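PDB 4D7K: 8-amino-8-demethylriboflavin N,N-dimethyltransferase from Streptomyces davawensis, which catalyses the two S-adenosylmethionine-dependent N-methylations that turn 8-amino-8-demethylriboflavin into the antibiotic roseoflavin, the last steps of its biosynthesis. Local coordinates for residues R181-G186 with V240-C245; G292-V297 with G334-V339. All blocks are in the same frame, centred on the assembly; numbering follows the deposited sequence.

How the interactions relate
Both contacts involve the seven-stranded mixed sheet of the methyltransferase domain. Following the chain, strand 181-185 comes first; after helix 191-199, strand 204-209, helix 214-223 and strand 230-234, the loop 240-245 returns to it, and interaction 1 closes that excursion of 53 residues just before strand 247-251 is laid down beside 181-185. Interaction 2 opens later: helix 293-305 follows strand 280-285, and the chain runs through helix 313-322 and strand 325-333 before 334-339 returns to the start of helix 293-305. The two loops are in series, neither nested nor crossed. Their centres lie about 27 Å apart, one in the parallel part of the sheet, the other at its antiparallel hairpin.

Interaction 1 (R181-G186 with V240-C245); sequences RFADIG and VLPTGC
Cys245 SG sits over one face of the Arg181 guanidinium, displaced toward the rim, with NE of Arg181 nearest at 3.4 Å from SG of Cys245. Thr243 O approaches the same group obliquely and takes a weak hydrogen bond from Arg181 NH1, 3.2 Å long and bent to 120° at the hydrogen. The arginine gets there by being stretched out: CG stands anti to the backbone N (chi1 -167°) and the chain stays extended as far as NE, carrying its aliphatic part past the sulfur. Next along this side of the strand, the methyl of Ala183 meets the same sulfur at 3.9 Å from CB to SG of Cys245, and touches the Pro242 ring at CG. Ile185 finishes the row, its CD1 lying 3.6 Å from CD2 of Leu241 where the two side chains cross at about a right angle. Val206 and Val208 of the adjoining strand also pack on Pro242. Beyond the loop, Ala247 and Val249 share backbone hydrogen bonds with Ala183, and Ile185 lies beside Phe237, a predicted S-adenosylmethionine-binding residue. This is the Rossmann-like sheet of class I methyltransferases, where the connection from edge strand 230-234 passes strands 204-209 and 181-185 to reach strand 247-251.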
# COMPACT_ATOMS: atom_id res chain seq x y z
N ARG A 181 -36.04 -22.41 -4.24
CA ARG A 181 -35.10 -23.31 -4.90
C ARG A 181 -34.03 -22.54 -5.67
O ARG A 181 -34.31 -21.88 -6.67
CB ARG A 181 -35.84 -24.26 -5.84
CG ARG A 181 -34.98 -25.42 -6.30
CD ARG A 181 -35.75 -26.39 -7.18
NE ARG A 181 -34.89 -27.46 -7.67
CZ ARG A 181 -35.20 -28.28 -8.66
NH1 ARG A 181 -36.37 -28.16 -9.28
NH2 ARG A 181 -34.35 -29.22 -9.04
N PHE A 182 -32.80 -22.64 -5.19
CA PHE A 182 -31.69 -21.89 -5.76
C PHE A 182 -30.84 -22.73 -6.69
O PHE A 182 -30.63 -23.92 -6.46
CB PHE A 182 -30.83 -21.31 -4.63
CG PHE A 182 -31.58 -20.41 -3.70
CD1 PHE A 182 -32.23 -20.93 -2.59
CD2 PHE A 182 -31.64 -19.05 -3.93
CE1 PHE A 182 -32.92 -20.11 -1.72
CE2 PHE A 182 -32.33 -18.22 -3.06
CZ PHE A 182 -32.97 -18.75 -1.96
N ALA A 183 -30.35 -22.10 -7.75
CA ALA A 183 -29.46 -22.76 -8.70
C ALA A 183 -28.20 -21.93 -8.88
O ALA A 183 -28.17 -20.98 -9.67
CB ALA A 183 -30.16 -22.97 -10.03
N ASP A 184 -27.15 -22.30 -8.15
CA ASP A 184 -25.89 -21.57 -8.21
C ASP A 184 -25.04 -22.07 -9.37
O ASP A 184 -24.38 -23.10 -9.27
CB ASP A 184 -25.13 -21.71 -6.89
CG ASP A 184 -24.15 -20.57 -6.65
OD1 ASP A 184 -23.70 -19.95 -7.64
OD2 ASP A 184 -23.85 -20.28 -5.47
N ILE A 185 -25.05 -21.32 -10.47
CA ILE A 185 -24.28 -21.68 -11.65
C ILE A 185 -22.85 -21.16 -11.52
O ILE A 185 -22.62 -19.95 -11.58
CB ILE A 185 -24.91 -21.14 -12.94
CG1 ILE A 185 -26.40 -21.47 -12.98
CG2 ILE A 185 -24.20 -21.69 -14.16
CD1 ILE A 185 -26.70 -22.94 -12.83
N GLY A 186 -21.91 -22.08 -11.35
CA GLY A 186 -20.52 -21.73 -11.14
C GLY A 186 -20.25 -21.36 -9.69
O GLY A 186 -19.43 -20.49 -9.41
N VAL A 240 -25.85 -29.79 -17.60
CA VAL A 240 -26.33 -30.12 -16.26
C VAL A 240 -27.21 -29.03 -15.64
O VAL A 240 -27.39 -29.00 -14.42
CB VAL A 240 -25.15 -30.41 -15.31
CG1 VAL A 240 -24.39 -31.64 -15.78
CG2 VAL A 240 -24.23 -29.20 -15.22
N LEU A 241 -27.75 -28.14 -16.47
CA LEU A 241 -28.64 -27.10 -15.97
C LEU A 241 -29.92 -27.69 -15.41
O LEU A 241 -30.66 -28.37 -16.12
CB LEU A 241 -28.98 -26.09 -17.07
CG LEU A 241 -27.99 -24.96 -17.34
CD1 LEU A 241 -28.54 -24.03 -18.41
CD2 LEU A 241 -27.68 -24.20 -16.07
N PRO A 242 -30.19 -27.45 -14.12
CA PRO A 242 -31.41 -27.96 -13.49
C PRO A 242 -32.65 -27.20 -13.97
O PRO A 242 -32.55 -26.03 -14.34
CB PRO A 242 -31.17 -27.72 -12.00
CG PRO A 242 -30.23 -26.56 -11.96
CD PRO A 242 -29.34 -26.71 -13.16
N THR A 243 -33.80 -27.86 -13.95
CA THR A 243 -35.04 -27.26 -14.41
C THR A 243 -36.06 -27.17 -13.27
O THR A 243 -36.21 -28.10 -12.48
CB THR A 243 -35.65 -28.08 -15.58
OG1 THR A 243 -34.71 -28.14 -16.65
CG2 THR A 243 -36.94 -27.44 -16.08
N GLY A 244 -36.75 -26.04 -13.18
CA GLY A 244 -37.79 -25.86 -12.19
C GLY A 244 -37.37 -25.03 -11.00
O GLY A 244 -38.10 -24.92 -10.01
N CYS A 245 -36.18 -24.44 -11.08
CA CYS A 245 -35.70 -23.56 -10.02
C CYS A 245 -36.30 -22.17 -10.20
O CYS A 245 -36.46 -21.69 -11.33
CB CYS A 245 -34.17 -23.50 -10.02
SG CYS A 245 -33.38 -25.09 -9.65

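Interaction 2 (G292-V297 with G334-V339); sequences GELGKV and GDVWAV
The backbone of Gly292 and Gly295, at the first turn of helix 293-305, comes up against the bend at Asp335 and Val336, with CA atoms 4.5 Å apart for Gly292 and Asp335 and 4.2 Å for Gly295 and Val336. One carbonyl serves both glycines: Asp335 O accepts a weak bond from Gly292 N at 3.0 Å and another, longer and also weak, from Gly295 N at 3.5 Å, with angles at the hydrogens of 127° and 141°. Gly292 is the N-cap residue, and the two glycines bring no side chain between helix and bend.

The side-chain part belongs to Leu294 and Val336, which meet at a slant. CG2 of Val336 reaches CD2 of Leu294 at 3.6 Å and lies almost as near its CG. Leu294 CG stands anti to its own N (chi1 -177°), which sets the isobutyl group against that methyl. The other methyl, CG1 of Val336, rests 4.0 Å from CA of Gly295 and lies over the centre of one face of the Trp337 indole, 3.5 Å above its plane. Trp337 also meets Phe166 edge-to-face, while Val336 O accepts a hydrogen bond from Thr291 OG1. On the helix, Lys296 NZ pairs with Glu293 OE2 at 3.5 Å and also forms a salt bridge to Glu78 of the second subunit, whose Val22 packs on Leu294.

Chemically, the join pairs a small apolar contact with a shared backbone acceptor: Asp335 O faces amides of the helix's first turn, where the helix dipole would probably favour a carbonyl oxygen.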
# COMPACT_ATOMS: atom_id res chain seq x y z
N GLY A 292 -20.00 1.85 -6.03
CA GLY A 292 -19.51 2.90 -5.17
C GLY A 292 -18.06 3.22 -5.47
O GLY A 292 -17.46 2.60 -6.35
N GLU A 293 -17.49 4.18 -4.75
CA GLU A 293 -16.10 4.58 -4.95
C GLU A 293 -15.12 3.42 -4.77
O GLU A 293 -14.09 3.35 -5.44
CB GLU A 293 -15.74 5.71 -3.98
CG GLU A 293 -16.70 6.89 -4.02
CD GLU A 293 -16.82 7.49 -5.41
OE1 GLU A 293 -15.78 7.84 -6.00
OE2 GLU A 293 -17.96 7.61 -5.91
N LEU A 294 -15.44 2.52 -3.85
CA LEU A 294 -14.59 1.37 -3.60
C LEU A 294 -14.54 0.49 -4.83
O LEU A 294 -13.48 0.02 -5.25
CB LEU A 294 -15.08 0.57 -2.39
CG LEU A 294 -14.20 -0.62 -1.99
CD1 LEU A 294 -12.80 -0.14 -1.66
CD2 LEU A 294 -14.81 -1.38 -0.81
N GLY A 295 -15.71 0.29 -5.43
CA GLY A 295 -15.85 -0.51 -6.63
C GLY A 295 -15.04 0.03 -7.79
O GLY A 295 -14.43 -0.73 -8.52
N LYS A 296 -15.03 1.35 -7.95
CA LYS A 296 -14.25 1.97 -9.02
C LYS A 296 -12.76 1.68 -8.83
O LYS A 296 -12.03 1.46 -9.80
CB LYS A 296 -14.48 3.49 -9.06
CG LYS A 296 -15.94 3.88 -9.30
CD LYS A 296 -16.13 5.38 -9.12
CE LYS A 296 -17.57 5.78 -9.39
NZ LYS A 296 -17.73 7.26 -9.40
N VAL A 297 -12.32 1.66 -7.57
CA VAL A 297 -10.94 1.32 -7.23
C VAL A 297 -10.62 -0.16 -7.48
O VAL A 297 -9.57 -0.48 -8.02
CB VAL A 297 -10.63 1.65 -5.76
CG1 VAL A 297 -9.26 1.14 -5.37
CG2 VAL A 297 -10.72 3.16 -5.53
N GLY A 334 -23.82 -3.19 -0.84
CA GLY A 334 -22.62 -2.57 -0.32
C GLY A 334 -22.08 -1.56 -1.32
O GLY A 334 -22.80 -1.09 -2.19
N ASP A 335 -20.79 -1.23 -1.20
CA ASP A 335 -20.21 -0.17 -2.01
C ASP A 335 -19.48 -0.69 -3.24
O ASP A 335 -18.82 0.07 -3.94
CB ASP A 335 -19.27 0.67 -1.16
CG ASP A 335 -20.00 1.45 -0.09
OD1 ASP A 335 -21.17 1.83 -0.32
OD2 ASP A 335 -19.40 1.69 0.99
N VAL A 336 -19.59 -1.99 -3.49
CA VAL A 336 -18.95 -2.57 -4.66
C VAL A 336 -19.93 -3.34 -5.52
O VAL A 336 -20.18 -2.99 -6.68
CB VAL A 336 -17.81 -3.52 -4.27
CG1 VAL A 336 -17.18 -4.12 -5.52
CG2 VAL A 336 -16.78 -2.80 -3.43
N TRP A 337 -20.49 -4.38 -4.93
CA TRP A 337 -21.28 -5.35 -5.67
C TRP A 337 -22.75 -4.96 -5.76
O TRP A 337 -23.21 -4.06 -5.05
CB TRP A 337 -21.15 -6.73 -5.03
CG TRP A 337 -19.73 -7.08 -4.72
CD1 TRP A 337 -19.16 -7.19 -3.48
CD2 TRP A 337 -18.69 -7.37 -5.66
NE1 TRP A 337 -17.83 -7.53 -3.60
CE2 TRP A 337 -17.52 -7.64 -4.93
CE3 TRP A 337 -18.63 -7.42 -7.06
CZ2 TRP A 337 -16.30 -7.96 -5.54
CZ3 TRP A 337 -17.43 -7.73 -7.67
CH2 TRP A 337 -16.28 -8.00 -6.91
N ALA A 338 -23.47 -5.63 -6.64
CA ALA A 338 -24.88 -5.38 -6.82
C ALA A 338 -25.59 -6.67 -7.22
O ALA A 338 -24.98 -7.58 -7.78
CB ALA A 338 -25.10 -4.31 -7.88
N VAL A 339 -26.88 -6.75 -6.92
CA VAL A 339 -27.68 -7.86 -7.38
C VAL A 339 -28.54 -7.42 -8.55
O VAL A 339 -29.48 -6.64 -8.38
CB VAL A 339 -28.56 -8.45 -6.27
CG1 VAL A 339 -29.45 -9.54 -6.83
CG2 VAL A 339 -27.70 -8.99 -5.15